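Local coordinates for lipoprotein (Colwellia psychrerythraea, PDB 3O0Y), which is a putative lipoprotein of unknown function whose family falls in the peptidase MA clan, so it may be a metallopeptidase, at residues L48-M52 with V151-Q156; Y126-W130 with N142-D147; I64-F70 with R170-K176. One frame throughout, in Å; residues are numbered along the deposited sequence.

Contact 1. Residues L48-M52 with V151-Q156; sequences LSATM and VMQNDQ
The isopropyl group of V151 wedges against the backbone and side chain of L48: its CG1 lies 3.4 Å from L48 O and 3.9 Å from L48 CD2. The same L48 CD2 reaches M152 CG at 3.7 Å, the two side chains crossing obliquely. With V151 CG1 set trans to the backbone N (chi1 169°), this methyl also comes within 4.0 Å of T51 CG2. T51 CG2 in turn rests on the backbone and CB of Q156, 3.7 Å from Q156 CA. No hydrogen bond joins the segments; this is helix-on-helix packing, the short helix 47-53 leaning on the last turn of helix 144-154, where V151 O accepts from both D155 N and Q156 N. Towards M52 and D155, both partly exposed, the fit slackens. M52 SD stays 4.3 Å from V151 CG2, and the M52 chain, trans at chi1 and chi2, carries the sulfur and its methyl off the interface. What remains there is the M52 methylene chain running beside the D155 carboxylate, CG to OD2 at 3.6 Å; D155 OD1 forms a salt bridge with K413, whose NZ also bonds to M52 O.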
loop_
_atom_site.group_PDB
_atom_site.type_symbol
_atom_site.label_atom_id
_atom_site.label_comp_id
_atom_site.label_asym_id
_atom_site.label_seq_id
_atom_site.Cartn_x
_atom_site.Cartn_y
_atom_site.Cartn_z
ATOM N N LEU A 48 -9.160 13.530 -2.646
ATOM C CA LEU A 48 -9.638 12.183 -2.263
ATOM C C LEU A 48 -8.759 11.522 -1.221
ATOM O O LEU A 48 -9.260 10.884 -0.303
ATOM C CB LEU A 48 -9.760 11.291 -3.498
ATOM C CG LEU A 48 -11.063 11.840 -4.091
ATOM C CD1 LEU A 48 -11.023 12.560 -5.375
ATOM C CD2 LEU A 48 -12.316 11.172 -3.653
ATOM N N SER A 49 -7.447 11.722 -1.279
ATOM C CA SER A 49 -6.575 11.339 -0.152
ATOM C C SER A 49 -6.926 12.067 1.152
ATOM O O SER A 49 -6.924 11.477 2.232
ATOM C CB SER A 49 -5.075 11.534 -0.537
ATOM O OG SER A 49 -4.737 10.522 -1.477
ATOM N N ALA A 50 -7.239 13.366 1.060
ATOM C CA ALA A 50 -7.686 14.118 2.203
ATOM C C ALA A 50 -8.907 13.427 2.789
ATOM O O ALA A 50 -8.980 13.172 3.995
ATOM C CB ALA A 50 -8.052 15.590 1.794
ATOM N N THR A 51 -9.907 13.157 1.934
ATOM C CA THR A 51 -11.090 12.400 2.417
ATOM C C THR A 51 -10.759 11.040 3.102
ATOM O O THR A 51 -11.325 10.707 4.147
ATOM C CB THR A 51 -12.082 12.192 1.244
ATOM O OG1 THR A 51 -12.481 13.484 0.766
ATOM C CG2 THR A 51 -13.303 11.295 1.719
ATOM N N MET A 52 -9.828 10.287 2.515
ATOM C CA MET A 52 -9.365 8.995 3.045
ATOM C C MET A 52 -8.897 9.157 4.493
ATOM O O MET A 52 -9.251 8.343 5.378
ATOM C CB MET A 52 -8.236 8.426 2.129
ATOM C CG MET A 52 -7.910 7.002 2.262
ATOM S SD MET A 52 -6.585 6.516 1.061
ATOM C CE MET A 52 -5.275 7.629 1.559
ATOM N N VAL A 151 -12.292 5.331 -2.760
ATOM C CA VAL A 151 -12.356 6.287 -1.645
ATOM C C VAL A 151 -13.799 6.770 -1.468
ATOM O O VAL A 151 -14.303 6.889 -0.340
ATOM C CB VAL A 151 -11.380 7.458 -1.788
ATOM C CG1 VAL A 151 -11.675 8.590 -0.743
ATOM C CG2 VAL A 151 -9.922 6.972 -1.674
ATOM N N MET A 152 -14.406 7.117 -2.595
ATOM C CA MET A 152 -15.756 7.650 -2.562
ATOM C C MET A 152 -16.738 6.621 -1.987
ATOM O O MET A 152 -17.657 6.986 -1.264
ATOM C CB MET A 152 -16.191 8.105 -3.957
ATOM C CG MET A 152 -15.521 9.404 -4.462
ATOM S SD MET A 152 -16.096 10.045 -6.084
ATOM C CE MET A 152 -17.865 10.329 -5.564
ATOM N N GLN A 153 -16.518 5.325 -2.236
ATOM C CA GLN A 153 -17.468 4.323 -1.827
ATOM C C GLN A 153 -17.178 3.834 -0.417
ATOM O O GLN A 153 -18.080 3.347 0.269
ATOM C CB GLN A 153 -17.489 3.161 -2.822
ATOM C CG GLN A 153 -18.037 3.529 -4.182
ATOM C CD GLN A 153 -17.821 2.468 -5.231
ATOM O OE1 GLN A 153 -17.554 1.307 -4.925
ATOM N NE2 GLN A 153 -17.825 2.896 -6.490
ATOM N N ASN A 154 -15.950 3.982 0.040
ATOM C CA ASN A 154 -15.580 3.463 1.355
ATOM C C ASN A 154 -15.363 4.482 2.426
ATOM O O ASN A 154 -15.640 4.225 3.587
ATOM C CB ASN A 154 -14.313 2.588 1.184
ATOM C CG ASN A 154 -14.669 1.278 0.538
ATOM O OD1 ASN A 154 -15.194 0.374 1.218
ATOM N ND2 ASN A 154 -14.550 1.214 -0.773
ATOM N N ASP A 155 -14.672 5.553 2.093
ATOM C CA ASP A 155 -14.182 6.471 3.086
ATOM C C ASP A 155 -14.984 7.756 3.180
ATOM O O ASP A 155 -14.954 8.425 4.195
ATOM C CB ASP A 155 -12.735 6.845 2.735
ATOM C CG ASP A 155 -11.819 5.622 2.670
ATOM O OD1 ASP A 155 -11.749 4.883 3.665
ATOM O OD2 ASP A 155 -11.134 5.467 1.635
ATOM N N GLN A 156 -15.675 8.136 2.120
ATOM C CA GLN A 156 -16.408 9.382 2.127
ATOM C C GLN A 156 -17.697 9.248 2.926
ATOM O O GLN A 156 -18.515 8.384 2.641
ATOM C CB GLN A 156 -16.719 9.774 0.684
ATOM C CG GLN A 156 -17.360 11.137 0.577
ATOM C CD GLN A 156 -17.427 11.741 -0.802
ATOM O OE1 GLN A 156 -18.297 12.610 -1.064
ATOM N NE2 GLN A 156 -16.507 11.408 -1.634
#

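Contact 2. Residues Y126-W130 with N142-D147; sequences YIDTW and NGPLID
Y126, on strand 126-128, lays its ring against the start of helix 144-154: P144 CD stands over one face, 4.3 Å from the ring centroid and 13° off the normal, a CH-pi contact offset toward the rim. Farther out, Y126 OH comes within 3.4 Å of G143 CA, at the N-cap position, where the backbone angles call for glycine. Y126 OH donates to D128 OD1 (2.9 Å), approaching on its anti side and 24° out of the carboxylate plane. It also takes a hydrogen from water 2, which donates a second one to N142 OD1 at 2.7 Å; water 1 donates to it only weakly and accepts from N142 ND2. A phenylalanine here would probably leave D128 OD1 without this donor and break the water link to N142. D128, with CG trans to the backbone N (chi1 -170°), sets OD1 3.6 Å from N142 ND2, and its OD2 accepts from W130 N in an Asx turn. W130 then presents its ring edge, CZ3, to N142 ND2 at 4.0 Å; N142 OD1 has a further donor in W549. Since D147 OD2, weakly bonded by G143 N, sits 4.4 Å from D128 OD1, the two carboxylates probably repel, and the tyrosine hydroxyl bond and the Asx turn would offset part of the cost of burying the D128 charge.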
loop_
_atom_site.group_PDB
_atom_site.type_symbol
_atom_site.label_atom_id
_atom_site.label_comp_id
_atom_site.label_asym_id
_atom_site.label_seq_id
_atom_site.Cartn_x
_atom_site.Cartn_y
_atom_site.Cartn_z
ATOM N N TYR A 126 2.322 10.026 -12.586
ATOM C CA TYR A 126 1.513 10.866 -11.719
ATOM C C TYR A 126 2.029 10.642 -10.313
ATOM O O TYR A 126 2.614 9.605 -10.060
ATOM C CB TYR A 126 0.008 10.520 -11.807
ATOM C CG TYR A 126 -0.378 9.211 -11.125
ATOM C CD1 TYR A 126 -0.856 9.193 -9.828
ATOM C CD2 TYR A 126 -0.110 7.982 -11.724
ATOM C CE1 TYR A 126 -1.171 8.000 -9.197
ATOM C CE2 TYR A 126 -0.454 6.764 -11.080
ATOM C CZ TYR A 126 -0.928 6.791 -9.799
ATOM O OH TYR A 126 -1.173 5.601 -9.090
ATOM N N ILE A 127 1.831 11.626 -9.427
ATOM C CA ILE A 127 2.212 11.506 -8.001
ATOM C C ILE A 127 1.108 10.857 -7.195
ATOM O O ILE A 127 -0.036 11.331 -7.193
ATOM C CB ILE A 127 2.546 12.850 -7.357
ATOM C CG1 ILE A 127 3.687 13.569 -8.126
ATOM C CG2 ILE A 127 2.900 12.671 -5.877
ATOM C CD1 ILE A 127 4.947 12.680 -8.341
ATOM N N ASP A 128 1.420 9.704 -6.633
ATOM C CA ASP A 128 0.516 8.947 -5.798
ATOM C C ASP A 128 0.816 9.299 -4.300
ATOM O O ASP A 128 1.990 9.287 -3.861
ATOM C CB ASP A 128 0.712 7.430 -6.134
ATOM C CG ASP A 128 -0.333 6.558 -5.505
ATOM O OD1 ASP A 128 -1.286 6.194 -6.242
ATOM O OD2 ASP A 128 -0.231 6.292 -4.276
ATOM N N THR A 129 -0.227 9.570 -3.499
ATOM C CA THR A 129 0.001 9.921 -2.116
ATOM C C THR A 129 0.526 8.781 -1.291
ATOM O O THR A 129 1.020 9.042 -0.181
ATOM C CB THR A 129 -1.237 10.492 -1.407
ATOM O OG1 THR A 129 -2.299 9.532 -1.471
ATOM C CG2 THR A 129 -1.699 11.879 -2.134
ATOM N N TRP A 130 0.486 7.551 -1.810
ATOM C CA TRP A 130 1.164 6.403 -1.172
ATOM C C TRP A 130 2.517 6.106 -1.804
ATOM O O TRP A 130 3.527 6.074 -1.107
ATOM C CB TRP A 130 0.227 5.172 -1.179
ATOM C CG TRP A 130 0.908 3.868 -1.077
ATOM C CD1 TRP A 130 1.560 3.390 0.055
ATOM C CD2 TRP A 130 1.007 2.846 -2.063
ATOM N NE1 TRP A 130 2.083 2.152 -0.201
ATOM C CE2 TRP A 130 1.777 1.803 -1.506
ATOM C CE3 TRP A 130 0.547 2.715 -3.391
ATOM C CZ2 TRP A 130 2.073 0.642 -2.215
ATOM C CZ3 TRP A 130 0.863 1.562 -4.099
ATOM C CH2 TRP A 130 1.560 0.532 -3.488
ATOM N N ASN A 142 -4.093 0.247 -9.835
ATOM C CA ASN A 142 -4.461 1.481 -9.104
ATOM C C ASN A 142 -4.418 2.693 -10.031
ATOM O O ASN A 142 -4.582 2.562 -11.224
ATOM C CB ASN A 142 -3.603 1.682 -7.830
ATOM C CG ASN A 142 -2.169 2.103 -8.145
ATOM O OD1 ASN A 142 -1.663 1.901 -9.287
ATOM N ND2 ASN A 142 -1.519 2.716 -7.149
ATOM N N GLY A 143 -4.190 3.867 -9.481
ATOM C CA GLY A 143 -4.315 5.089 -10.255
ATOM C C GLY A 143 -5.690 5.689 -10.029
ATOM O O GLY A 143 -6.573 5.037 -9.479
ATOM N N PRO A 144 -5.872 6.947 -10.486
ATOM C CA PRO A 144 -7.061 7.723 -10.049
ATOM C C PRO A 144 -8.387 7.067 -10.452
ATOM O O PRO A 144 -9.371 7.147 -9.702
ATOM C CB PRO A 144 -6.847 9.091 -10.677
ATOM C CG PRO A 144 -5.647 8.935 -11.626
ATOM C CD PRO A 144 -4.865 7.762 -11.155
ATOM N N LEU A 145 -8.450 6.389 -11.593
ATOM C CA LEU A 145 -9.725 5.806 -12.043
ATOM C C LEU A 145 -10.125 4.550 -11.263
ATOM O O LEU A 145 -11.285 4.127 -11.280
ATOM C CB LEU A 145 -9.705 5.581 -13.577
ATOM C CG LEU A 145 -9.607 6.883 -14.353
ATOM C CD1 LEU A 145 -9.263 6.635 -15.868
ATOM C CD2 LEU A 145 -10.878 7.737 -14.271
ATOM N N ILE A 146 -9.208 4.016 -10.480
ATOM C CA ILE A 146 -9.497 2.865 -9.647
ATOM C C ILE A 146 -9.624 3.375 -8.240
ATOM O O ILE A 146 -10.549 3.024 -7.510
ATOM C CB ILE A 146 -8.352 1.815 -9.753
ATOM C CG1 ILE A 146 -8.365 1.149 -11.106
ATOM C CG2 ILE A 146 -8.488 0.796 -8.670
ATOM C CD1 ILE A 146 -7.235 0.012 -11.332
ATOM N N ASP A 147 -8.695 4.227 -7.803
ATOM C CA ASP A 147 -8.739 4.642 -6.385
ATOM C C ASP A 147 -9.783 5.699 -6.023
ATOM O O ASP A 147 -10.216 5.744 -4.895
ATOM C CB ASP A 147 -7.392 5.095 -5.850
ATOM C CG ASP A 147 -6.327 3.989 -6.002
ATOM O OD1 ASP A 147 -6.665 2.801 -5.779
ATOM O OD2 ASP A 147 -5.228 4.321 -6.468
HETATM O O HOH W 1 1.232 3.687 -7.601
HETATM O O HOH W 2 0.485 3.221 -10.247
#

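Contact 3. Residues I64-F70 with R170-K176; sequences ISSDMEF and RLGQFDK
R170 reaches out of helix 161-172 to grip the loop 64-70 by its carbonyls. Its chain is extended from CG to NE, and R170 NE donates to D67 O at 2.7 Å with an N-H...O angle of 155°, D67 O lying near the guanidinium edge; R170 NH2 adds a weak bond to the same oxygen. Another carbonyl takes a different position: S65 O sits over one guanidinium face, 3.3 Å from R170 CZ, where the positive charge probably favours the carbonyl oxygen, though it forms no hydrogen bond with NE. R170 NH1 is turned away from the loop to T51 OG1. The turn is closed within the loop itself, D67 N donating to I64 O in a type I turn. E69 turns its carboxylate elsewhere, OE2 accepting from L48 N and OE1 bonding to Y71. E69 N makes a weak bond to M68 SD at 3.4 Å, made possible by the folding of the M68 chain at chi2 (47°) and chi3. That bend also brings M68 CE to R170 O at 3.5 Å and against F174 CE1, with the sulfur obliquely placed to the F174 ring in a Met-aromatic contact. R170 O itself is satisfied by Q173 N. Next to it the Q173 methylene packs on M68, CB to CB at 3.9 Å. At the exposed end K176 stretches over the F70 ring, CE 3.9 Å above its centre and NZ 4.4 Å from the centroid in a cation-pi contact, while M68 backbone covers the opposite face. The arrangement is that of an irregular loop fastened across a helix-helix junction: an arginine from the end of helix 161-172 takes the turn, and the first turn of helix 174-190 takes the aromatic end.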
loop_
_atom_site.group_PDB
_atom_site.type_symbol
_atom_site.label_atom_id
_atom_site.label_comp_id
_atom_site.label_asym_id
_atom_site.label_seq_id
_atom_site.Cartn_x
_atom_site.Cartn_y
_atom_site.Cartn_z
ATOM N N ILE A 64 -12.380 20.981 1.069
ATOM C CA ILE A 64 -12.088 20.114 -0.075
ATOM C C ILE A 64 -13.065 18.984 -0.289
ATOM O O ILE A 64 -12.845 18.142 -1.168
ATOM C CB ILE A 64 -10.620 19.518 0.011
ATOM C CG1 ILE A 64 -10.337 18.804 1.349
ATOM C CG2 ILE A 64 -9.642 20.668 -0.171
ATOM C CD1 ILE A 64 -11.151 17.543 1.704
ATOM N N SER A 65 -14.129 18.959 0.528
ATOM C CA SER A 65 -15.018 17.821 0.642
ATOM C C SER A 65 -15.814 17.497 -0.632
ATOM O O SER A 65 -16.275 16.362 -0.784
ATOM C CB SER A 65 -15.962 17.987 1.837
ATOM O OG SER A 65 -16.539 19.268 1.814
ATOM N N SER A 66 -15.959 18.450 -1.540
ATOM C CA SER A 66 -16.533 18.132 -2.829
ATOM C C SER A 66 -15.598 18.435 -3.970
ATOM O O SER A 66 -16.016 18.499 -5.120
ATOM C CB SER A 66 -17.846 18.874 -3.028
ATOM O OG SER A 66 -17.675 20.260 -3.040
ATOM N N ASP A 67 -14.317 18.537 -3.677
ATOM C CA ASP A 67 -13.346 18.748 -4.739
ATOM C C ASP A 67 -12.938 17.425 -5.385
ATOM O O ASP A 67 -12.989 16.333 -4.784
ATOM C CB ASP A 67 -12.093 19.445 -4.207
ATOM C CG ASP A 67 -12.304 20.951 -3.893
ATOM O OD1 ASP A 67 -13.453 21.468 -3.944
ATOM O OD2 ASP A 67 -11.284 21.620 -3.582
ATOM N N MET A 68 -12.477 17.560 -6.614
ATOM C CA MET A 68 -11.992 16.474 -7.403
ATOM C C MET A 68 -10.474 16.675 -7.633
ATOM O O MET A 68 -9.940 17.799 -7.463
ATOM C CB MET A 68 -12.740 16.425 -8.762
ATOM C CG MET A 68 -12.395 15.199 -9.665
ATOM S SD MET A 68 -12.369 13.540 -8.957
ATOM C CE MET A 68 -13.990 13.543 -8.015
ATOM N N GLU A 69 -9.786 15.592 -7.999
ATOM C CA GLU A 69 -8.382 15.645 -8.382
ATOM C C GLU A 69 -8.292 15.734 -9.920
ATOM O O GLU A 69 -9.079 15.112 -10.597
ATOM C CB GLU A 69 -7.705 14.384 -7.929
ATOM C CG GLU A 69 -7.687 14.227 -6.416
ATOM C CD GLU A 69 -7.147 12.878 -5.895
ATOM O OE1 GLU A 69 -6.845 11.935 -6.690
ATOM O OE2 GLU A 69 -7.074 12.736 -4.629
ATOM N N PHE A 70 -7.322 16.496 -10.413
ATOM C CA PHE A 70 -7.062 16.638 -11.825
ATOM C C PHE A 70 -5.606 16.397 -12.121
ATOM O O PHE A 70 -4.685 16.707 -11.319
ATOM C CB PHE A 70 -7.496 18.015 -12.317
ATOM C CG PHE A 70 -8.939 18.337 -11.973
ATOM C CD1 PHE A 70 -9.975 17.600 -12.511
ATOM C CD2 PHE A 70 -9.225 19.319 -11.049
ATOM C CE1 PHE A 70 -11.313 17.878 -12.155
ATOM C CE2 PHE A 70 -10.539 19.601 -10.706
ATOM C CZ PHE A 70 -11.564 18.905 -11.276
ATOM N N ARG A 170 -19.029 15.572 -6.562
ATOM C CA ARG A 170 -17.810 14.851 -6.993
ATOM C C ARG A 170 -18.034 14.044 -8.257
ATOM O O ARG A 170 -17.239 14.134 -9.227
ATOM C CB ARG A 170 -17.286 13.986 -5.830
ATOM C CG ARG A 170 -16.459 14.850 -4.883
ATOM C CD ARG A 170 -15.689 14.000 -3.858
ATOM N NE ARG A 170 -14.542 14.719 -3.282
ATOM C CZ ARG A 170 -13.970 14.402 -2.130
ATOM N NH1 ARG A 170 -14.371 13.345 -1.435
ATOM N NH2 ARG A 170 -12.930 15.099 -1.719
ATOM N N LEU A 171 -19.133 13.278 -8.285
ATOM C CA LEU A 171 -19.472 12.493 -9.497
ATOM C C LEU A 171 -19.602 13.339 -10.754
ATOM O O LEU A 171 -19.178 12.927 -11.839
ATOM C CB LEU A 171 -20.750 11.652 -9.277
ATOM C CG LEU A 171 -20.724 10.568 -8.193
ATOM C CD1 LEU A 171 -22.136 10.031 -8.012
ATOM C CD2 LEU A 171 -19.760 9.451 -8.443
ATOM N N GLY A 172 -20.153 14.549 -10.595
ATOM C CA GLY A 172 -20.356 15.480 -11.678
ATOM C C GLY A 172 -19.106 16.028 -12.276
ATOM O O GLY A 172 -19.141 16.535 -13.383
ATOM N N GLN A 173 -17.972 15.841 -11.604
ATOM C CA GLN A 173 -16.685 16.327 -12.142
ATOM C C GLN A 173 -15.862 15.240 -12.822
ATOM O O GLN A 173 -14.683 15.457 -13.177
ATOM C CB GLN A 173 -15.904 16.923 -10.988
ATOM C CG GLN A 173 -16.608 18.173 -10.422
ATOM C CD GLN A 173 -15.932 18.655 -9.222
ATOM O OE1 GLN A 173 -16.325 18.355 -8.082
ATOM N NE2 GLN A 173 -14.863 19.385 -9.448
ATOM N N PHE A 174 -16.474 14.077 -13.050
ATOM C CA PHE A 174 -15.709 12.953 -13.622
ATOM C C PHE A 174 -15.362 13.201 -15.083
ATOM O O PHE A 174 -14.385 12.606 -15.632
ATOM C CB PHE A 174 -16.441 11.649 -13.458
ATOM C CG PHE A 174 -16.032 10.878 -12.253
ATOM C CD1 PHE A 174 -16.146 11.428 -11.008
ATOM C CD2 PHE A 174 -15.531 9.612 -12.355
ATOM C CE1 PHE A 174 -15.832 10.721 -9.887
ATOM C CE2 PHE A 174 -15.218 8.905 -11.248
ATOM C CZ PHE A 174 -15.303 9.504 -9.993
ATOM N N ASP A 175 -16.099 14.111 -15.723
ATOM C CA ASP A 175 -15.716 14.484 -17.085
ATOM C C ASP A 175 -14.346 15.174 -17.141
ATOM O O ASP A 175 -13.495 14.825 -17.970
ATOM C CB ASP A 175 -16.761 15.365 -17.798
ATOM C CG ASP A 175 -17.215 16.595 -16.977
ATOM O OD1 ASP A 175 -16.985 16.719 -15.752
ATOM O OD2 ASP A 175 -17.929 17.445 -17.584
ATOM N N LYS A 176 -14.120 16.124 -16.241
ATOM C CA LYS A 176 -12.830 16.786 -16.229
ATOM C C LYS A 176 -11.772 15.818 -15.738
ATOM O O LYS A 176 -10.662 15.865 -16.209
ATOM C CB LYS A 176 -12.859 18.060 -15.373
ATOM C CG LYS A 176 -11.586 18.891 -15.482
ATOM C CD LYS A 176 -11.763 20.319 -14.926
ATOM C CE LYS A 176 -10.412 21.002 -14.696
ATOM N NZ LYS A 176 -10.569 22.282 -13.940
#

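How the contacts relate
All three contacts lie in the largely helical N-terminal part of the chain. Their centres are about 12 Å apart between contacts 1 and 2 and between 1 and 3, and about 14 Å between 2 and 3. Contacts 1 and 2 share helix 144-154, contact 2 at its start and contact 1 at its end; contact 3 spans the next two helices, 161-172 and 174-190. Along the chain the order is 48-52, 64-70, 126-130, 142-147, 151-156, 170-176, so contacts 1 and 3 interlock and contact 2 falls within both spans. Side chains of helix 47-53 bring contact 1 against both others, whereas contacts 2 and 3 do not touch, their nearest atoms being about 5 Å apart.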